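Local structure of mandelate racemase/muconate lactonizing protein (Thermobispora bispora, 3VC5) at residues Gln374-Leu382 with Gly398-Met409; Val56-Leu67 with Ala133-Lys144. The protein probably catalyses the magnesium-dependent dehydration of D-glucarate to 5-dehydro-4-deoxy-D-glucarate, as a member of the mandelate racemase/muconate lactonizing enzyme family. All blocks are in the same frame, centred on the assembly; numbering follows the deposited sequence.

Contact 1. Residues Gln374-Leu382 with Gly398-Met409; sequences QDVVAPGAL and GVELDRDALAVM
V376 CG1 packs on M409 SD at 3.7 Å, in the more enclosed part of the contact, and also rests on L406 CA. It gets there because CG1 stands anti to the carbonyl carbon (chi1 -65°). The M409 chain, extended beyond CG, carries its CE methyl to the backbone of D375, 3.4 Å from D375 N, and A405 CB closes on D375 O beside it. L343 covers both V376 and M409, which are buried. Two backbone bonds run through the middle: D402 N gives a nearly straight one to V376 O (2.8 Å, 171° at the hydrogen), tilted from the carbonyl plane, and A378 N gives another to E400 O, almost in line with that C=O. They make an isolated antiparallel bridge with V377 and L401 as its non-hydrogen-bonded pair. V376 and V377 pack on I345 of helix 344-355, while L406 and M409 lie on V33 of strand 25-36 and L406 on I55 of strand 50-60, so the bridge ties the C-terminal barrel domain to the N-terminal sheet. D402 is the N-cap of helix 403-415: its OD1 accepts from A405 N at 3.0 Å, from above the carboxylate plane, while its own N is held by V376 O. The V377 end is also apolar: the V377 and V399 side chains cross obliquely, V377 CG1 3.9 Å from V399 CB; V399 CG1 turns instead to L382 CD1. Toward solvent the fit slackens. The E400 side chain is exposed, and in one of the two conformers of A378 a water donates to A378 O and accepts from E400 N.

Contact 2. Residues Val56-Leu67 with Ala133-Lys144; sequences VEVVTDEGITGL and AFEVACLDIQGK
I141 lies across the hairpin of strands 50-60 and 65-71; the I141 and V58 side chains cross at about a right angle, I141 CD1 3.5 Å from V58 CG1. The hairpin belongs to the three-stranded antiparallel sheet of the family's N-terminal capping domain, and helix 123-146 packs on one face of it. The axis of 133-144 runs at 45° to strand 56-60 but comes closer to strand 65-67, at 5.7 Å. G66 permits this approach: a CB there would collide with A137 O and I141 CG1, whereas G66 CA instead makes a CA-H...O contact to A137 O. With CG1 anti to the carbonyl carbon (chi1 -69°), I141 lays CG1 against G66 N, and its other branch, CG2, meets T60 CG2 tip to tip at 3.8 Å. Back toward the N-terminus of the helix, A137 CB faces V58 CG2, A133 CB faces V56 CG2, and the V56 and F134 side chains cross at about a right angle, V56 CG1 touching CD1 of the ring. At the hairpin's turn end, K144 is extended beyond CG and slides past I64 in the opposite direction; its NZ donates a hydrogen bond to T65 O (2.8 Å) from above the carbonyl plane. With an alanine here, T65 O would probably lose its charged donor and I64 CG2 the cover of the lysine's CD, though not of its CB. D140 lies side by side with L67, pointing the same way, and its carboxylate divides its work: OD1 is taken by L397 N, while OD2 accepts L67 N at 2.9 Å through its anti lone pair, 151° at the hydrogen.

Contact 2 is the more buried, with eleven of its fourteen touching residues enclosed; contact 1 has four buried of fifteen and runs out to solvent. They share strand 50-60 and lie on either face of it: V56 and V58 point toward helix 133-144, whereas E57 is turned to R403 and L401 of contact 1. Bonds across contact 1 are main chain to main chain, with one bridging water; in contact 2 charged side chains serve backbone atoms. The centres lie 16 Å apart, and the two contacts touch: R403 NH2 forms a salt bridge with E57 OE2 at 2.8 Å, and L67 CD1 packs near V399 CG2.

Contact 1. Residues Gln374-Leu382 with Gly398-Met409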
loop_
_atom_site.group_PDB
_atom_site.type_symbol
_atom_site.label_atom_id
_atom_site.label_comp_id
_atom_site.label_asym_id
_atom_site.label_seq_id
_atom_site.Cartn_x
_atom_site.Cartn_y
_atom_site.Cartn_z
ATOM N N GLN A 374 -29.488 0.522 -17.023
ATOM C CA GLN A 374 -28.617 0.767 -18.197
ATOM C C GLN A 374 -27.221 0.191 -17.940
ATOM O O GLN A 374 -26.645 0.410 -16.871
ATOM C CB GLN A 374 -28.485 2.269 -18.495
ATOM C CG GLN A 374 -29.802 2.961 -18.871
ATOM C CD GLN A 374 -29.688 4.461 -18.889
ATOM O OE1 GLN A 374 -29.582 5.082 -19.955
ATOM N NE2 GLN A 374 -29.700 5.064 -17.707
ATOM N N ASP A 375 -26.640 -0.501 -18.916
ATOM C CA ASP A 375 -25.306 -1.031 -18.705
ATOM C C ASP A 375 -24.687 -1.466 -20.018
ATOM O O ASP A 375 -25.404 -1.596 -21.022
ATOM C CB ASP A 375 -25.324 -2.193 -17.720
ATOM C CG ASP A 375 -24.066 -2.249 -16.839
ATOM O OD1 ASP A 375 -22.993 -1.729 -17.258
ATOM O OD2 ASP A 375 -24.162 -2.809 -15.720
ATOM N N VAL A 376 -23.360 -1.629 -20.012
ATOM C CA VAL A 376 -22.643 -2.164 -21.166
ATOM C C VAL A 376 -22.099 -3.575 -20.922
ATOM O O VAL A 376 -21.398 -4.125 -21.796
ATOM C CB VAL A 376 -21.488 -1.220 -21.628
ATOM C CG1 VAL A 376 -22.052 0.116 -22.131
ATOM C CG2 VAL A 376 -20.472 -1.050 -20.491
ATOM N N VAL A 377 -22.377 -4.171 -19.756
ATOM C CA VAL A 377 -21.967 -5.570 -19.533
ATOM C C VAL A 377 -23.232 -6.433 -19.483
ATOM O O VAL A 377 -24.332 -5.920 -19.233
ATOM C CB VAL A 377 -21.121 -5.770 -18.258
ATOM C CG1 VAL A 377 -19.883 -4.837 -18.288
ATOM C CG2 VAL A 377 -21.958 -5.459 -17.009
ATOM N N ALA A 378 -23.070 -7.737 -19.682
ATOM C CA ALA A 378 -24.177 -8.693 -19.569
ATOM C C ALA A 378 -24.761 -8.707 -18.146
ATOM O O ALA A 378 -24.018 -8.601 -17.178
ATOM C CB ALA A 378 -23.691 -10.070 -19.954
ATOM N N PRO A 379 -26.088 -8.871 -18.022
ATOM C CA PRO A 379 -26.902 -8.615 -16.807
ATOM C C PRO A 379 -26.745 -9.504 -15.548
ATOM O O PRO A 379 -27.123 -9.072 -14.451
ATOM C CB PRO A 379 -28.342 -8.735 -17.331
ATOM C CG PRO A 379 -28.232 -9.668 -18.496
ATOM C CD PRO A 379 -26.929 -9.310 -19.157
ATOM N N GLY A 380 -26.212 -10.717 -15.678
ATOM C CA GLY A 380 -26.317 -11.694 -14.584
ATOM C C GLY A 380 -25.230 -11.753 -13.521
ATOM O O GLY A 380 -25.350 -12.494 -12.544
ATOM N N ALA A 381 -24.193 -10.943 -13.697
ATOM C CA ALA A 381 -22.933 -11.048 -12.965
ATOM C C ALA A 381 -22.933 -10.213 -11.689
ATOM O O ALA A 381 -22.329 -10.589 -10.656
ATOM C CB ALA A 381 -21.784 -10.628 -13.854
ATOM N N LEU A 382 -23.576 -9.059 -11.785
ATOM C CA LEU A 382 -23.650 -8.129 -10.679
ATOM C C LEU A 382 -25.103 -8.003 -10.279
ATOM O O LEU A 382 -25.941 -7.602 -11.086
ATOM C CB LEU A 382 -23.117 -6.754 -11.094
ATOM C CG LEU A 382 -21.677 -6.717 -11.605
ATOM C CD1 LEU A 382 -21.396 -5.420 -12.392
ATOM C CD2 LEU A 382 -20.680 -6.864 -10.459
ATOM N N GLY A 398 -15.068 -10.447 -13.769
ATOM C CA GLY A 398 -16.264 -11.313 -13.747
ATOM C C GLY A 398 -17.403 -10.717 -14.564
ATOM O O GLY A 398 -18.564 -11.083 -14.377
ATOM N N VAL A 399 -17.089 -9.779 -15.466
ATOM C CA VAL A 399 -18.121 -9.217 -16.353
ATOM C C VAL A 399 -17.780 -9.427 -17.812
ATOM O O VAL A 399 -16.624 -9.637 -18.165
ATOM C CB VAL A 399 -18.383 -7.706 -16.096
ATOM C CG1 VAL A 399 -19.003 -7.509 -14.703
ATOM C CG2 VAL A 399 -17.100 -6.849 -16.298
ATOM N N GLU A 400 -18.793 -9.370 -18.668
ATOM C CA GLU A 400 -18.591 -9.601 -20.085
ATOM C C GLU A 400 -19.154 -8.394 -20.811
ATOM O O GLU A 400 -20.313 -8.053 -20.616
ATOM C CB GLU A 400 -19.338 -10.873 -20.547
ATOM C CG GLU A 400 -19.048 -11.244 -21.989
ATOM C CD GLU A 400 -19.918 -12.391 -22.495
ATOM O OE1 GLU A 400 -20.412 -13.194 -21.670
ATOM O OE2 GLU A 400 -20.107 -12.485 -23.728
ATOM N N LEU A 401 -18.342 -7.753 -21.645
ATOM C CA LEU A 401 -18.810 -6.655 -22.473
ATOM C C LEU A 401 -19.938 -7.112 -23.420
ATOM O O LEU A 401 -19.846 -8.153 -24.070
ATOM C CB LEU A 401 -17.644 -6.115 -23.300
ATOM C CG LEU A 401 -17.952 -4.854 -24.105
ATOM C CD1 LEU A 401 -18.373 -3.703 -23.170
ATOM C CD2 LEU A 401 -16.747 -4.481 -24.967
ATOM N N ASP A 402 -21.016 -6.342 -23.458
ATOM C CA ASP A 402 -22.089 -6.546 -24.426
ATOM C C ASP A 402 -21.840 -5.519 -25.518
ATOM O O ASP A 402 -22.097 -4.307 -25.336
ATOM C CB ASP A 402 -23.440 -6.286 -23.757
ATOM C CG ASP A 402 -24.615 -6.483 -24.702
ATOM O OD1 ASP A 402 -24.507 -6.189 -25.912
ATOM O OD2 ASP A 402 -25.669 -6.921 -24.216
ATOM N N ARG A 403 -21.298 -5.974 -26.647
ATOM C CA ARG A 403 -20.839 -5.011 -27.657
ATOM C C ARG A 403 -21.974 -4.234 -28.318
ATOM O O ARG A 403 -21.806 -3.089 -28.706
ATOM C CB ARG A 403 -19.958 -5.712 -28.711
ATOM C CG ARG A 403 -18.656 -6.290 -28.131
ATOM C CD ARG A 403 -17.754 -6.952 -29.174
ATOM N NE ARG A 403 -16.668 -7.599 -28.447
ATOM C CZ ARG A 403 -15.640 -6.933 -27.917
ATOM N NH1 ARG A 403 -15.530 -5.621 -28.113
ATOM N NH2 ARG A 403 -14.718 -7.579 -27.210
ATOM N N ASP A 404 -23.138 -4.858 -28.467
ATOM C CA ASP A 404 -24.297 -4.116 -28.966
ATOM C C ASP A 404 -24.671 -2.995 -27.978
ATOM O O ASP A 404 -24.982 -1.855 -28.395
ATOM C CB ASP A 404 -25.502 -5.054 -29.142
ATOM C CG ASP A 404 -25.413 -5.904 -30.400
ATOM O OD1 ASP A 404 -24.413 -5.782 -31.147
ATOM O OD2 ASP A 404 -26.360 -6.706 -30.646
ATOM N N ALA A 405 -24.680 -3.316 -26.682
ATOM C CA ALA A 405 -25.071 -2.310 -25.680
ATOM C C ALA A 405 -24.077 -1.138 -25.700
ATOM O O ALA A 405 -24.464 0.036 -25.551
ATOM C CB ALA A 405 -25.144 -2.924 -24.277
ATOM N N LEU A 406 -22.801 -1.475 -25.880
ATOM C CA LEU A 406 -21.742 -0.434 -26.005
ATOM C C LEU A 406 -22.047 0.428 -27.234
ATOM O O LEU A 406 -21.979 1.656 -27.173
ATOM C CB LEU A 406 -20.356 -1.081 -26.153
ATOM C CG LEU A 406 -19.203 -0.075 -26.258
ATOM C CD1 LEU A 406 -19.046 0.770 -24.984
ATOM C CD2 LEU A 406 -17.944 -0.885 -26.538
ATOM N N ALA A 407 -22.389 -0.213 -28.360
ATOM C CA ALA A 407 -22.753 0.541 -29.567
ATOM C C ALA A 407 -23.968 1.456 -29.351
ATOM O O ALA A 407 -23.973 2.596 -29.791
ATOM C CB ALA A 407 -22.975 -0.397 -30.768
ATOM N N VAL A 408 -24.990 0.959 -28.657
ATOM C CA VAL A 408 -26.181 1.773 -28.353
ATOM C C VAL A 408 -25.755 3.024 -27.554
ATOM O O VAL A 408 -26.172 4.148 -27.842
ATOM C CB VAL A 408 -27.209 0.938 -27.566
ATOM C CG1 VAL A 408 -28.307 1.824 -26.937
ATOM C CG2 VAL A 408 -27.829 -0.141 -28.488
ATOM N N MET A 409 -24.916 2.829 -26.538
ATOM C CA MET A 409 -24.566 3.981 -25.698
ATOM C C MET A 409 -23.603 4.903 -26.381
ATOM O O MET A 409 -23.598 6.095 -26.102
ATOM C CB MET A 409 -23.997 3.577 -24.347
ATOM C CG MET A 409 -24.998 2.971 -23.401
ATOM S SD MET A 409 -24.282 3.025 -21.745
ATOM C CE MET A 409 -25.515 2.005 -20.904
HETATM O O HOH W 1 -21.433 -9.460 -17.346
#

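Contact 2. Residues Val56-Leu67 with Ala133-Lys144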
loop_
_atom_site.group_PDB
_atom_site.type_symbol
_atom_site.label_atom_id
_atom_site.label_comp_id
_atom_site.label_asym_id
_atom_site.label_seq_id
_atom_site.Cartn_x
_atom_site.Cartn_y
_atom_site.Cartn_z
ATOM N N VAL A 56 -13.007 1.611 -21.740
ATOM C CA VAL A 56 -11.733 1.189 -22.304
ATOM C C VAL A 56 -11.654 -0.329 -22.394
ATOM O O VAL A 56 -12.012 -1.032 -21.451
ATOM C CB VAL A 56 -10.557 1.702 -21.397
ATOM C CG1 VAL A 56 -9.226 1.067 -21.793
ATOM C CG2 VAL A 56 -10.498 3.220 -21.453
ATOM N N GLU A 57 -11.172 -0.840 -23.531
ATOM C CA GLU A 57 -10.966 -2.269 -23.657
ATOM C C GLU A 57 -9.551 -2.532 -24.126
ATOM O O GLU A 57 -9.171 -2.096 -25.228
ATOM C CB GLU A 57 -11.987 -2.897 -24.634
ATOM C CG GLU A 57 -11.855 -4.431 -24.694
ATOM C CD GLU A 57 -12.884 -5.101 -25.589
ATOM O OE1 GLU A 57 -13.297 -4.494 -26.617
ATOM O OE2 GLU A 57 -13.271 -6.254 -25.266
ATOM N N VAL A 58 -8.769 -3.225 -23.291
ATOM C CA VAL A 58 -7.384 -3.538 -23.600
ATOM C C VAL A 58 -7.368 -4.937 -24.174
ATOM O O VAL A 58 -8.010 -5.835 -23.626
ATOM C CB VAL A 58 -6.480 -3.465 -22.306
ATOM C CG1 VAL A 58 -5.063 -3.995 -22.615
ATOM C CG2 VAL A 58 -6.423 -2.020 -21.784
ATOM N N VAL A 59 -6.635 -5.127 -25.271
ATOM C CA VAL A 59 -6.553 -6.426 -25.933
ATOM C C VAL A 59 -5.080 -6.821 -26.048
ATOM O O VAL A 59 -4.268 -6.055 -26.575
ATOM C CB VAL A 59 -7.155 -6.394 -27.350
ATOM C CG1 VAL A 59 -7.288 -7.813 -27.902
ATOM C CG2 VAL A 59 -8.535 -5.679 -27.347
ATOM N N THR A 60 -4.746 -8.002 -25.551
ATOM C CA THR A 60 -3.387 -8.523 -25.664
ATOM C C THR A 60 -3.114 -9.151 -27.024
ATOM O O THR A 60 -4.041 -9.417 -27.826
ATOM C CB THR A 60 -3.082 -9.575 -24.573
ATOM O OG1 THR A 60 -3.803 -10.783 -24.854
ATOM C CG2 THR A 60 -3.482 -9.051 -23.178
ATOM N N ASP A 61 -1.833 -9.414 -27.261
ATOM C CA ASP A 61 -1.399 -10.034 -28.515
ATOM C C ASP A 61 -2.115 -11.357 -28.754
ATOM O O ASP A 61 -2.366 -11.740 -29.895
ATOM C CB ASP A 61 0.108 -10.259 -28.502
ATOM C CG ASP A 61 0.897 -9.022 -28.900
ATOM O OD1 ASP A 61 0.339 -8.117 -29.556
ATOM O OD2 ASP A 61 2.101 -8.964 -28.569
ATOM N N GLU A 62 -2.446 -12.063 -27.684
ATOM C CA GLU A 62 -3.126 -13.338 -27.820
ATOM C C GLU A 62 -4.658 -13.235 -27.717
ATOM O O GLU A 62 -5.354 -14.252 -27.708
ATOM C CB GLU A 62 -2.567 -14.331 -26.807
ATOM C CG GLU A 62 -1.045 -14.312 -26.761
ATOM C CD GLU A 62 -0.447 -15.700 -26.832
ATOM O OE1 GLU A 62 -0.029 -16.108 -27.937
ATOM O OE2 GLU A 62 -0.402 -16.389 -25.792
ATOM N N GLY A 63 -5.178 -12.013 -27.635
ATOM C CA GLY A 63 -6.624 -11.796 -27.746
ATOM C C GLY A 63 -7.388 -11.795 -26.423
ATOM O O GLY A 63 -8.615 -11.808 -26.407
ATOM N N ILE A 64 -6.681 -11.775 -25.300
ATOM C CA ILE A 64 -7.365 -11.673 -24.009
ATOM C C ILE A 64 -7.756 -10.210 -23.813
ATOM O O ILE A 64 -6.962 -9.314 -24.085
ATOM C CB ILE A 64 -6.469 -12.131 -22.838
ATOM C CG1 ILE A 64 -5.913 -13.534 -23.093
ATOM C CG2 ILE A 64 -7.235 -12.061 -21.514
ATOM C CD1 ILE A 64 -5.262 -14.145 -21.871
ATOM N N THR A 65 -8.979 -9.960 -23.357
ATOM C CA THR A 65 -9.459 -8.582 -23.201
ATOM C C THR A 65 -9.670 -8.221 -21.745
ATOM O O THR A 65 -9.964 -9.076 -20.899
ATOM C CB THR A 65 -10.786 -8.369 -23.925
ATOM O OG1 THR A 65 -11.766 -9.247 -23.345
ATOM C CG2 THR A 65 -10.592 -8.676 -25.417
ATOM N N GLY A 66 -9.480 -6.946 -21.462
ATOM C CA GLY A 66 -9.770 -6.402 -20.137
ATOM C C GLY A 66 -10.552 -5.106 -20.295
ATOM O O GLY A 66 -10.362 -4.365 -21.286
ATOM N N LEU A 67 -11.421 -4.827 -19.319
ATOM C CA LEU A 67 -12.282 -3.642 -19.345
ATOM C C LEU A 67 -11.923 -2.621 -18.259
ATOM O O LEU A 67 -11.601 -2.991 -17.106
ATOM C CB LEU A 67 -13.739 -4.033 -19.156
ATOM C CG LEU A 67 -14.286 -4.925 -20.278
ATOM C CD1 LEU A 67 -15.687 -5.412 -19.868
ATOM C CD2 LEU A 67 -14.323 -4.188 -21.632
ATOM N N ALA A 133 -8.274 3.884 -15.703
ATOM C CA ALA A 133 -9.036 3.082 -16.691
ATOM C C ALA A 133 -8.192 1.910 -17.235
ATOM O O ALA A 133 -8.680 0.767 -17.431
ATOM C CB ALA A 133 -9.507 3.962 -17.855
ATOM N N PHE A 134 -6.919 2.182 -17.472
ATOM C CA PHE A 134 -6.060 1.132 -18.001
ATOM C C PHE A 134 -5.686 0.103 -16.927
ATOM O O PHE A 134 -5.578 -1.099 -17.206
ATOM C CB PHE A 134 -4.824 1.782 -18.593
ATOM C CG PHE A 134 -5.151 2.834 -19.629
ATOM C CD1 PHE A 134 -5.840 2.497 -20.803
ATOM C CD2 PHE A 134 -4.772 4.156 -19.443
ATOM C CE1 PHE A 134 -6.139 3.470 -21.759
ATOM C CE2 PHE A 134 -5.076 5.130 -20.378
ATOM C CZ PHE A 134 -5.746 4.788 -21.549
ATOM N N GLU A 135 -5.450 0.566 -15.698
ATOM C CA GLU A 135 -5.012 -0.345 -14.641
ATOM C C GLU A 135 -6.090 -1.399 -14.367
ATOM O O GLU A 135 -5.788 -2.581 -14.214
ATOM C CB GLU A 135 -4.656 0.416 -13.375
ATOM C CG GLU A 135 -4.054 -0.476 -12.283
ATOM C CD GLU A 135 -4.944 -0.654 -11.059
ATOM O OE1 GLU A 135 -6.185 -0.522 -11.161
ATOM O OE2 GLU A 135 -4.387 -0.924 -9.960
ATOM N N VAL A 136 -7.339 -0.951 -14.238
ATOM C CA VAL A 136 -8.450 -1.881 -14.024
ATOM C C VAL A 136 -8.512 -2.915 -15.153
ATOM O O VAL A 136 -8.686 -4.131 -14.885
ATOM C CB VAL A 136 -9.808 -1.113 -13.855
ATOM C CG1 VAL A 136 -11.004 -2.090 -13.889
ATOM C CG2 VAL A 136 -9.756 -0.302 -12.603
ATOM N N ALA A 137 -8.352 -2.469 -16.396
ATOM C CA ALA A 137 -8.403 -3.398 -17.572
ATOM C C ALA A 137 -7.229 -4.400 -17.530
ATOM O O ALA A 137 -7.390 -5.595 -17.830
ATOM C CB ALA A 137 -8.359 -2.606 -18.864
ATOM N N CYS A 138 -6.061 -3.935 -17.106
ATOM C CA CYS A 138 -4.889 -4.820 -16.996
ATOM C C CYS A 138 -5.118 -5.852 -15.878
ATOM O O CYS A 138 -4.727 -7.014 -16.004
ATOM C CB CYS A 138 -3.594 -4.001 -16.742
ATOM S SG CYS A 138 -3.064 -3.161 -18.236
ATOM N N LEU A 139 -5.726 -5.442 -14.759
ATOM C CA LEU A 139 -6.020 -6.412 -13.706
ATOM C C LEU A 139 -7.068 -7.419 -14.176
ATOM O O LEU A 139 -6.995 -8.615 -13.824
ATOM C CB LEU A 139 -6.499 -5.709 -12.420
ATOM C CG LEU A 139 -5.445 -4.801 -11.761
ATOM C CD1 LEU A 139 -6.125 -4.123 -10.544
ATOM C CD2 LEU A 139 -4.256 -5.653 -11.288
ATOM N N ASP A 140 -8.052 -6.948 -14.946
ATOM C CA ASP A 140 -9.072 -7.871 -15.523
ATOM C C ASP A 140 -8.334 -8.964 -16.317
ATOM O O ASP A 140 -8.576 -10.163 -16.132
ATOM C CB ASP A 140 -10.047 -7.036 -16.398
ATOM C CG ASP A 140 -11.291 -7.781 -16.845
ATOM O OD1 ASP A 140 -11.636 -8.858 -16.294
ATOM O OD2 ASP A 140 -11.944 -7.227 -17.775
ATOM N N ILE A 141 -7.396 -8.550 -17.160
ATOM C CA ILE A 141 -6.603 -9.485 -17.975
ATOM C C ILE A 141 -5.720 -10.408 -17.117
ATOM O O ILE A 141 -5.656 -11.623 -17.361
ATOM C CB ILE A 141 -5.754 -8.733 -18.998
ATOM C CG1 ILE A 141 -6.652 -8.096 -20.089
ATOM C CG2 ILE A 141 -4.753 -9.689 -19.674
ATOM C CD1 ILE A 141 -5.969 -6.939 -20.867
ATOM N N GLN A 142 -5.024 -9.851 -16.124
ATOM C CA GLN A 142 -4.237 -10.698 -15.224
ATOM C C GLN A 142 -5.102 -11.758 -14.540
ATOM O O GLN A 142 -4.693 -12.915 -14.407
ATOM C CB GLN A 142 -3.526 -9.865 -14.162
ATOM C CG GLN A 142 -2.462 -8.935 -14.675
ATOM C CD GLN A 142 -1.784 -8.205 -13.532
ATOM O OE1 GLN A 142 -1.734 -8.709 -12.378
ATOM N NE2 GLN A 142 -1.286 -7.007 -13.815
ATOM N N GLY A 143 -6.280 -11.362 -14.056
ATOM C CA GLY A 143 -7.211 -12.318 -13.470
ATOM C C GLY A 143 -7.627 -13.393 -14.473
ATOM O O GLY A 143 -7.669 -14.591 -14.141
ATOM N N LYS A 144 -7.960 -12.990 -15.696
ATOM C CA LYS A 144 -8.325 -13.986 -16.722
ATOM C C LYS A 144 -7.169 -14.952 -17.001
ATOM O O LYS A 144 -7.375 -16.169 -17.176
ATOM C CB LYS A 144 -8.769 -13.317 -18.015
ATOM C CG LYS A 144 -10.078 -12.552 -17.863
ATOM C CD LYS A 144 -10.522 -11.960 -19.194
ATOM C CE LYS A 144 -11.776 -11.084 -19.049
ATOM N NZ LYS A 144 -12.211 -10.575 -20.353
#